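Long-range contact in cycloserine biosynthesis protein DcsG (Streptomyces lavendulae, PDB 6JIL), which catalyses the ATP- and magnesium-dependent cyclisation of O-ureido-D-serine to the antibiotic D-cycloserine: residues Ile106-Ala120 with Val162-Pro176. Residues are numbered along the deposited sequence; the frame is centred on the assembly and turned at random.
Sequences IPTTVVAPGSDALAA and VARLLANGSHVILQP. With ADP (adenosine-5'-diphosphate), chain G.
Val-111 pairs with Val-172, and Thr-109 with Leu-174, where edge strand 109-111 runs antiparallel to strand 172-176 in the four-stranded sheet of the ATP-grasp fold. Four backbone hydrogen bonds join them, Val-111 N to Val-172 O at 2.6 Å. The tight side is the face that helices 117-127 and 155-167 cover. There buried Val-111, beta-branched as suits a strand, sends CG1, anti to its own N (chi1 -178°), to CD1 of Leu-166, a longer chain reaching across from its helix, at 4.1 Å; Val-111 CG2 meets Leu-174 CD1. Where the helices meet, small Ala-117 and Ala-163 let their CB atoms come within 3.9 Å. The other face is more open at solvent-exposed Val-110, whose CG2 lies 4.1 Å from Ile-173 CG1 and whose CG1 sits at the edge of the His-171 ring. Packing is locally close where Pro-113 CD covers one face of that ring, a CH-pi contact 3.5 Å from the centroid. At the nucleotide end, Gln-175 OE1 accepts from Lys-137 and from ADP N6, which also donates to Pro-176 O, whereas Gln-175 NE2 gives Thr-108 OG1 a nearly straight 2.8 Å bond in its amide plane. The Thr-108 hydroxyl donates to Ile-106 O, from above the carbonyl plane.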
ATOM      1  N   ILE A 106      -4.374   4.780  12.402  1.00 18.58           N
ATOM      2  CA  ILE A 106      -4.349   3.810  13.478  1.00 16.94           C
ATOM      3  C   ILE A 106      -3.147   4.152  14.343  1.00 17.49           C
ATOM      4  O   ILE A 106      -2.056   4.379  13.819  1.00 18.92           O
ATOM      5  CB  ILE A 106      -4.166   2.370  12.937  1.00 16.81           C
ATOM      6  CG1 ILE A 106      -5.436   1.918  12.203  1.00 16.07           C
ATOM      7  CG2 ILE A 106      -3.822   1.422  14.084  1.00 14.53           C
ATOM      8  CD1 ILE A 106      -5.345   0.510  11.614  1.00 15.42           C
ATOM      9  N   PRO A 107      -3.339   4.235  15.671  1.00 16.30           N
ATOM     10  CA  PRO A 107      -2.214   4.550  16.557  1.00 17.18           C
ATOM     11  C   PRO A 107      -1.056   3.649  16.125  1.00 17.25           C
ATOM     12  O   PRO A 107      -1.157   2.424  16.191  1.00 18.05           O
ATOM     13  CB  PRO A 107      -2.769   4.200  17.935  1.00 17.57           C
ATOM     14  CG  PRO A 107      -4.216   4.586  17.797  1.00 11.95           C
ATOM     15  CD  PRO A 107      -4.585   4.045  16.437  1.00 14.43           C
ATOM     16  N   THR A 108       0.034   4.270  15.678  1.00 18.26           N
ATOM     17  CA  THR A 108       1.187   3.550  15.151  1.00 17.41           C
ATOM     18  C   THR A 108       2.525   3.857  15.811  1.00 18.70           C
ATOM     19  O   THR A 108       2.915   5.016  15.911  1.00 20.21           O
ATOM     20  CB  THR A 108       1.309   3.842  13.640  1.00 17.41           C
ATOM     21  OG1 THR A 108       0.210   3.232  12.947  1.00 17.78           O
ATOM     22  CG2 THR A 108       2.626   3.333  13.086  1.00 16.80           C
ATOM     23  N   THR A 109       3.229   2.809  16.238  1.00 19.18           N
ATOM     24  CA  THR A 109       4.543   2.944  16.877  1.00 19.21           C
ATOM     25  C   THR A 109       5.642   2.288  16.042  1.00 18.04           C
ATOM     26  O   THR A 109       5.630   1.077  15.831  1.00 18.34           O
ATOM     27  CB  THR A 109       4.550   2.298  18.275  1.00 20.33           C
ATOM     28  OG1 THR A 109       3.752   3.086  19.161  1.00 21.88           O
ATOM     29  CG2 THR A 109       5.972   2.198  18.821  1.00 18.72           C
ATOM     30  N   VAL A 110       6.597   3.094  15.585  1.00 18.70           N
ATOM     31  CA  VAL A 110       7.700   2.606  14.752  1.00 18.89           C
ATOM     32  C   VAL A 110       8.950   2.191  15.547  1.00 19.34           C
ATOM     33  O   VAL A 110       9.489   2.971  16.340  1.00 20.78           O
ATOM     34  CB  VAL A 110       8.096   3.679  13.722  1.00 17.56           C
ATOM     35  CG1 VAL A 110       9.153   3.144  12.781  1.00 17.18           C
ATOM     36  CG2 VAL A 110       6.864   4.123  12.951  1.00 18.76           C
ATOM     37  N   VAL A 111       9.396   0.955  15.325  1.00 18.42           N
ATOM     38  CA  VAL A 111      10.578   0.398  15.989  1.00 15.40           C
ATOM     39  C   VAL A 111      11.706   0.359  14.961  1.00 16.60           C
ATOM     40  O   VAL A 111      11.601  -0.323  13.951  1.00 15.72           O
ATOM     41  CB  VAL A 111      10.318  -1.048  16.472  1.00 15.14           C
ATOM     42  CG1 VAL A 111      11.551  -1.597  17.198  1.00 11.84           C
ATOM     43  CG2 VAL A 111       9.088  -1.087  17.368  1.00 11.08           C
ATOM     44  N   ALA A 112      12.789   1.076  15.223  1.00 17.48           N
ATOM     45  CA  ALA A 112      13.905   1.128  14.280  1.00 19.17           C
ATOM     46  C   ALA A 112      14.981   0.071  14.500  1.00 19.57           C
ATOM     47  O   ALA A 112      15.214  -0.368  15.624  1.00 21.39           O
ATOM     48  CB  ALA A 112      14.540   2.514  14.316  1.00 17.50           C
ATOM     49  N   PRO A 113      15.655  -0.350  13.417  1.00 19.92           N
ATOM     50  CA  PRO A 113      16.715  -1.355  13.530  1.00 19.71           C
ATOM     51  C   PRO A 113      17.741  -0.881  14.556  1.00 21.03           C
ATOM     52  O   PRO A 113      18.142   0.286  14.557  1.00 20.19           O
ATOM     53  CB  PRO A 113      17.296  -1.398  12.124  1.00 17.96           C
ATOM     54  CG  PRO A 113      16.106  -1.110  11.268  1.00 20.01           C
ATOM     55  CD  PRO A 113      15.447   0.033  12.007  1.00 19.96           C
ATOM     56  N   GLY A 114      18.155  -1.786  15.433  1.00 21.86           N
ATOM     57  CA  GLY A 114      19.121  -1.423  16.446  1.00 21.49           C
ATOM     58  C   GLY A 114      18.440  -1.283  17.783  1.00 22.44           C
ATOM     59  O   GLY A 114      19.100  -1.201  18.810  1.00 24.19           O
ATOM     60  N   SER A 115      17.111  -1.255  17.770  1.00 23.65           N
ATOM     61  CA  SER A 115      16.335  -1.131  19.002  1.00 24.23           C
ATOM     62  C   SER A 115      16.260  -2.462  19.729  1.00 24.59           C
ATOM     63  O   SER A 115      16.482  -3.525  19.144  1.00 23.46           O
ATOM     64  CB  SER A 115      14.904  -0.675  18.703  1.00 25.87           C
ATOM     65  OG  SER A 115      14.867   0.606  18.101  1.00 31.64           O
ATOM     66  N   ASP A 116      15.939  -2.389  21.013  1.00 24.84           N
ATOM     67  CA  ASP A 116      15.783  -3.575  21.841  1.00 26.24           C
ATOM     68  C   ASP A 116      14.370  -4.063  21.525  1.00 24.84           C
ATOM     69  O   ASP A 116      13.391  -3.419  21.892  1.00 24.68           O
ATOM     70  CB  ASP A 116      15.902  -3.181  23.316  1.00 28.90           C
ATOM     71  CG  ASP A 116      15.827  -4.364  24.249  1.00 31.72           C
ATOM     72  OD1 ASP A 116      14.885  -5.174  24.125  1.00 33.39           O
ATOM     73  OD2 ASP A 116      16.712  -4.476  25.125  1.00 37.32           O
ATOM     74  N   ALA A 117      14.260  -5.193  20.839  1.00 24.93           N
ATOM     75  CA  ALA A 117      12.951  -5.718  20.459  1.00 25.73           C
ATOM     76  C   ALA A 117      11.948  -5.869  21.606  1.00 26.42           C
ATOM     77  O   ALA A 117      10.842  -5.313  21.543  1.00 27.19           O
ATOM     78  CB  ALA A 117      13.111  -7.053  19.731  1.00 23.32           C
ATOM     79  N   LEU A 118      12.321  -6.608  22.650  1.00 24.90           N
ATOM     80  CA  LEU A 118      11.406  -6.826  23.766  1.00 24.47           C
ATOM     81  C   LEU A 118      11.048  -5.568  24.550  1.00 24.36           C
ATOM     82  O   LEU A 118       9.907  -5.415  24.976  1.00 23.83           O
ATOM     83  CB  LEU A 118      11.949  -7.891  24.723  1.00 23.90           C
ATOM     84  CG  LEU A 118      10.993  -8.242  25.871  1.00 23.35           C
ATOM     85  CD1 LEU A 118       9.606  -8.532  25.312  1.00 24.88           C
ATOM     86  CD2 LEU A 118      11.509  -9.443  26.634  1.00 22.45           C
ATOM     87  N   ALA A 119      12.009  -4.673  24.749  1.00 24.42           N
ATOM     88  CA  ALA A 119      11.720  -3.442  25.474  1.00 23.09           C
ATOM     89  C   ALA A 119      10.712  -2.643  24.659  1.00 23.15           C
ATOM     90  O   ALA A 119       9.741  -2.123  25.204  1.00 24.41           O
ATOM     91  CB  ALA A 119      12.990  -2.627  25.680  1.00 19.76           C
ATOM     92  N   ALA A 120      10.949  -2.554  23.352  1.00 22.73           N
ATOM     93  CA  ALA A 120      10.064  -1.822  22.452  1.00 21.46           C
ATOM     94  C   ALA A 120       8.623  -2.314  22.564  1.00 21.65           C
ATOM     95  O   ALA A 120       7.694  -1.505  22.609  1.00 20.87           O
ATOM     96  CB  ALA A 120      10.541  -1.964  21.014  1.00 22.33           C
ATOM     97  N   VAL A 162       9.408  -9.317  16.085  1.00 16.18           N
ATOM     98  CA  VAL A 162       9.970  -7.995  15.852  1.00 17.15           C
ATOM     99  C   VAL A 162      11.463  -8.087  15.568  1.00 17.76           C
ATOM    100  O   VAL A 162      11.958  -7.497  14.606  1.00 17.89           O
ATOM    101  CB  VAL A 162       9.731  -7.058  17.072  1.00 15.13           C
ATOM    102  CG1 VAL A 162      10.540  -5.773  16.924  1.00 13.42           C
ATOM    103  CG2 VAL A 162       8.249  -6.723  17.177  1.00 13.16           C
ATOM    104  N   ALA A 163      12.174  -8.841  16.401  1.00 17.42           N
ATOM    105  CA  ALA A 163      13.611  -8.991  16.243  1.00 17.92           C
ATOM    106  C   ALA A 163      13.962  -9.531  14.865  1.00 18.29           C
ATOM    107  O   ALA A 163      14.885  -9.041  14.217  1.00 18.38           O
ATOM    108  CB  ALA A 163      14.171  -9.910  17.328  1.00 18.28           C
ATOM    109  N   ARG A 164      13.215 -10.538  14.426  1.00 19.37           N
ATOM    110  CA  ARG A 164      13.432 -11.168  13.127  1.00 20.37           C
ATOM    111  C   ARG A 164      13.377 -10.138  12.002  1.00 20.05           C
ATOM    112  O   ARG A 164      14.130 -10.226  11.034  1.00 19.99           O
ATOM    113  CB  ARG A 164      12.376 -12.268  12.900  1.00 21.07           C
ATOM    114  CG  ARG A 164      12.427 -12.938  11.528  1.00 24.22           C
ATOM    115  CD  ARG A 164      11.520 -14.182  11.456  1.00 28.10           C
ATOM    116  NE  ARG A 164      10.086 -13.882  11.497  1.00 28.12           N
ATOM    117  CZ  ARG A 164       9.377 -13.452  10.455  1.00 29.16           C
ATOM    118  NH1 ARG A 164       9.963 -13.272   9.277  1.00 27.98           N
ATOM    119  NH2 ARG A 164       8.080 -13.198  10.590  1.00 27.14           N
ATOM    120  N   LEU A 165      12.485  -9.162  12.138  1.00 19.96           N
ATOM    121  CA  LEU A 165      12.321  -8.120  11.129  1.00 20.54           C
ATOM    122  C   LEU A 165      13.431  -7.080  11.174  1.00 20.12           C
ATOM    123  O   LEU A 165      13.898  -6.606  10.140  1.00 19.25           O
ATOM    124  CB  LEU A 165      10.963  -7.429  11.298  1.00 19.17           C
ATOM    125  CG  LEU A 165       9.761  -8.322  10.994  1.00 18.61           C
ATOM    126  CD1 LEU A 165       8.470  -7.524  11.106  1.00 16.92           C
ATOM    127  CD2 LEU A 165       9.913  -8.884   9.596  1.00 17.27           C
ATOM    128  N   LEU A 166      13.842  -6.718  12.380  1.00 19.94           N
ATOM    129  CA  LEU A 166      14.908  -5.743  12.540  1.00 20.96           C
ATOM    130  C   LEU A 166      16.198  -6.329  11.977  1.00 21.28           C
ATOM    131  O   LEU A 166      16.987  -5.628  11.340  1.00 21.43           O
ATOM    132  CB  LEU A 166      15.089  -5.402  14.023  1.00 19.10           C
ATOM    133  CG  LEU A 166      13.856  -4.822  14.723  1.00 19.08           C
ATOM    134  CD1 LEU A 166      14.167  -4.583  16.192  1.00 16.83           C
ATOM    135  CD2 LEU A 166      13.433  -3.520  14.040  1.00 17.30           C
ATOM    136  N   ALA A 167      16.396  -7.624  12.208  1.00 20.60           N
ATOM    137  CA  ALA A 167      17.587  -8.318  11.739  1.00 23.57           C
ATOM    138  C   ALA A 167      17.745  -8.195  10.233  1.00 25.32           C
ATOM    139  O   ALA A 167      18.859  -8.148   9.724  1.00 26.80           O
ATOM    140  CB  ALA A 167      17.527  -9.788  12.138  1.00 21.94           C
ATOM    141  N   ASN A 168      16.625  -8.155   9.521  1.00 27.42           N
ATOM    142  CA  ASN A 168      16.656  -8.029   8.070  1.00 28.32           C
ATOM    143  C   ASN A 168      16.819  -6.553   7.722  1.00 27.61           C
ATOM    144  O   ASN A 168      16.830  -6.179   6.554  1.00 30.21           O
ATOM    145  CB  ASN A 168      15.365  -8.601   7.467  1.00 31.10           C
ATOM    146  CG  ASN A 168      15.313  -8.479   5.950  1.00 36.97           C
ATOM    147  OD1 ASN A 168      16.320  -8.670   5.263  1.00 40.57           O
ATOM    148  ND2 ASN A 168      14.130  -8.176   5.418  1.00 38.90           N
ATOM    149  N   GLY A 169      16.947  -5.719   8.750  1.00 24.83           N
ATOM    150  CA  GLY A 169      17.124  -4.297   8.537  1.00 21.85           C
ATOM    151  C   GLY A 169      15.868  -3.527   8.174  1.00 21.76           C
ATOM    152  O   GLY A 169      15.947  -2.467   7.559  1.00 24.32           O
ATOM    153  N   SER A 170      14.707  -4.049   8.547  1.00 20.86           N
ATOM    154  CA  SER A 170      13.441  -3.381   8.265  1.00 20.28           C
ATOM    155  C   SER A 170      12.966  -2.672   9.530  1.00 20.25           C
ATOM    156  O   SER A 170      13.298  -3.089  10.639  1.00 19.76           O
ATOM    157  CB  SER A 170      12.361  -4.399   7.868  1.00 21.71           C
ATOM    158  OG  SER A 170      12.677  -5.104   6.683  1.00 25.20           O
ATOM    159  N   HIS A 171      12.206  -1.595   9.367  1.00 20.05           N
ATOM    160  CA  HIS A 171      11.646  -0.902  10.520  1.00 19.85           C
ATOM    161  C   HIS A 171      10.377  -1.694  10.822  1.00 19.49           C
ATOM    162  O   HIS A 171       9.778  -2.269   9.921  1.00 21.77           O
ATOM    163  CB  HIS A 171      11.281   0.543  10.182  1.00 19.76           C
ATOM    164  CG  HIS A 171      12.416   1.505  10.326  1.00 19.28           C
ATOM    165  ND1 HIS A 171      13.514   1.496   9.493  1.00 19.38           N
ATOM    166  CD2 HIS A 171      12.620   2.514  11.207  1.00 21.82           C
ATOM    167  CE1 HIS A 171      14.345   2.458   9.852  1.00 19.23           C
ATOM    168  NE2 HIS A 171      13.827   3.092  10.889  1.00 22.54           N
ATOM    169  N   VAL A 172       9.967  -1.733  12.081  1.00 19.87           N
ATOM    170  CA  VAL A 172       8.774  -2.480  12.460  1.00 19.27           C
ATOM    171  C   VAL A 172       7.729  -1.571  13.063  1.00 20.58           C
ATOM    172  O   VAL A 172       8.044  -0.676  13.847  1.00 22.45           O
ATOM    173  CB  VAL A 172       9.112  -3.590  13.481  1.00 19.63           C
ATOM    174  CG1 VAL A 172       7.848  -4.331  13.901  1.00 19.09           C
ATOM    175  CG2 VAL A 172      10.118  -4.559  12.871  1.00 16.44           C
ATOM    176  N   ILE A 173       6.477  -1.798  12.689  1.00 21.13           N
ATOM    177  CA  ILE A 173       5.383  -1.005  13.212  1.00 21.23           C
ATOM    178  C   ILE A 173       4.545  -1.823  14.180  1.00 20.40           C
ATOM    179  O   ILE A 173       4.227  -2.978  13.918  1.00 21.46           O
ATOM    180  CB  ILE A 173       4.484  -0.459  12.067  1.00 22.15           C
ATOM    181  CG1 ILE A 173       5.143   0.775  11.449  1.00 22.35           C
ATOM    182  CG2 ILE A 173       3.105  -0.094  12.590  1.00 20.49           C
ATOM    183  CD1 ILE A 173       4.369   1.375  10.316  1.00 23.79           C
ATOM    184  N   LEU A 174       4.221  -1.214  15.316  1.00 20.65           N
ATOM    185  CA  LEU A 174       3.394  -1.844  16.337  1.00 19.45           C
ATOM    186  C   LEU A 174       2.096  -1.052  16.389  1.00 19.02           C
ATOM    187  O   LEU A 174       2.123   0.172  16.501  1.00 19.38           O
ATOM    188  CB  LEU A 174       4.079  -1.779  17.709  1.00 17.88           C
ATOM    189  CG  LEU A 174       5.443  -2.456  17.872  1.00 17.07           C
ATOM    190  CD1 LEU A 174       5.952  -2.256  19.295  1.00 17.35           C
ATOM    191  CD2 LEU A 174       5.324  -3.933  17.557  1.00 18.01           C
ATOM    192  N   GLN A 175       0.963  -1.737  16.283  1.00 19.38           N
ATOM    193  CA  GLN A 175      -0.329  -1.054  16.346  1.00 19.32           C
ATOM    194  C   GLN A 175      -1.311  -1.849  17.183  1.00 18.39           C
ATOM    195  O   GLN A 175      -1.244  -3.074  17.247  1.00 16.78           O
ATOM    196  CB  GLN A 175      -0.967  -0.892  14.956  1.00 18.05           C
ATOM    197  CG  GLN A 175      -0.110  -0.281  13.880  1.00 19.95           C
ATOM    198  CD  GLN A 175      -0.818  -0.254  12.534  1.00 19.85           C
ATOM    199  OE1 GLN A 175      -1.369  -1.260  12.090  1.00 19.96           O
ATOM    200  NE2 GLN A 175      -0.801   0.898  11.878  1.00 21.77           N
ATOM    201  N   PRO A 176      -2.234  -1.155  17.853  1.00 18.98           N
ATOM    202  CA  PRO A 176      -3.200  -1.911  18.643  1.00 18.96           C
ATOM    203  C   PRO A 176      -4.121  -2.570  17.623  1.00 20.29           C
ATOM    204  O   PRO A 176      -4.316  -2.033  16.535  1.00 20.44           O
ATOM    205  CB  PRO A 176      -3.916  -0.827  19.436  1.00 18.81           C
ATOM    206  CG  PRO A 176      -3.841   0.366  18.525  1.00 19.04           C
ATOM    207  CD  PRO A 176      -2.412   0.295  18.041  1.00 18.44           C
TER
HETATM  208  PB  ADP G 403      -0.225  -5.030   4.097  1.00 15.07           P
HETATM  209  O1B ADP G 403      -1.720  -5.301   3.556  1.00 15.55           O
HETATM  210  O2B ADP G 403       0.440  -3.945   3.254  1.00 16.24           O
HETATM  211  O3B ADP G 403       0.586  -6.339   3.983  1.00 14.51           O
HETATM  212  PA  ADP G 403      -1.686  -4.190   6.271  1.00 15.40           P
HETATM  213  O1A ADP G 403      -1.580  -2.983   7.089  1.00 18.23           O
HETATM  214  O2A ADP G 403      -2.773  -3.918   5.143  1.00 18.51           O
HETATM  215  O3A ADP G 403      -0.212  -4.522   5.652  1.00 18.34           O
HETATM  216  O5' ADP G 403      -2.114  -5.410   7.229  1.00 19.41           O
HETATM  217  C5' ADP G 403      -2.590  -6.498   6.435  1.00 15.69           C
HETATM  218  C4' ADP G 403      -3.917  -6.990   7.028  1.00 17.85           C
HETATM  219  O4' ADP G 403      -3.758  -7.263   8.439  1.00 18.45           O
HETATM  220  C3' ADP G 403      -5.006  -5.932   6.894  1.00 17.94           C
HETATM  221  O3' ADP G 403      -5.716  -6.057   5.667  1.00 20.88           O
HETATM  222  C2' ADP G 403      -5.880  -6.178   8.126  1.00 19.64           C
HETATM  223  O2' ADP G 403      -6.915  -7.130   7.860  1.00 21.76           O
HETATM  224  C1' ADP G 403      -4.872  -6.681   9.184  1.00 19.75           C
HETATM  225  N9  ADP G 403      -4.412  -5.574  10.071  1.00 19.96           N
HETATM  226  C8  ADP G 403      -3.184  -4.959  10.060  1.00 19.04           C
HETATM  227  N7  ADP G 403      -3.107  -4.073  11.009  1.00 16.25           N
HETATM  228  C5  ADP G 403      -4.269  -4.049  11.693  1.00 17.79           C
HETATM  229  C6  ADP G 403      -4.686  -3.469  12.922  1.00 17.65           C
HETATM  230  N6  ADP G 403      -3.886  -2.545  13.578  1.00 15.38           N
HETATM  231  N1  ADP G 403      -5.867  -3.849  13.447  1.00 17.83           N
HETATM  232  C2  ADP G 403      -6.646  -4.753  12.850  1.00 18.87           C
HETATM  233  N3  ADP G 403      -6.293  -5.328  11.702  1.00 18.46           N
HETATM  234  C4  ADP G 403      -5.133  -5.014  11.095  1.00 17.97           C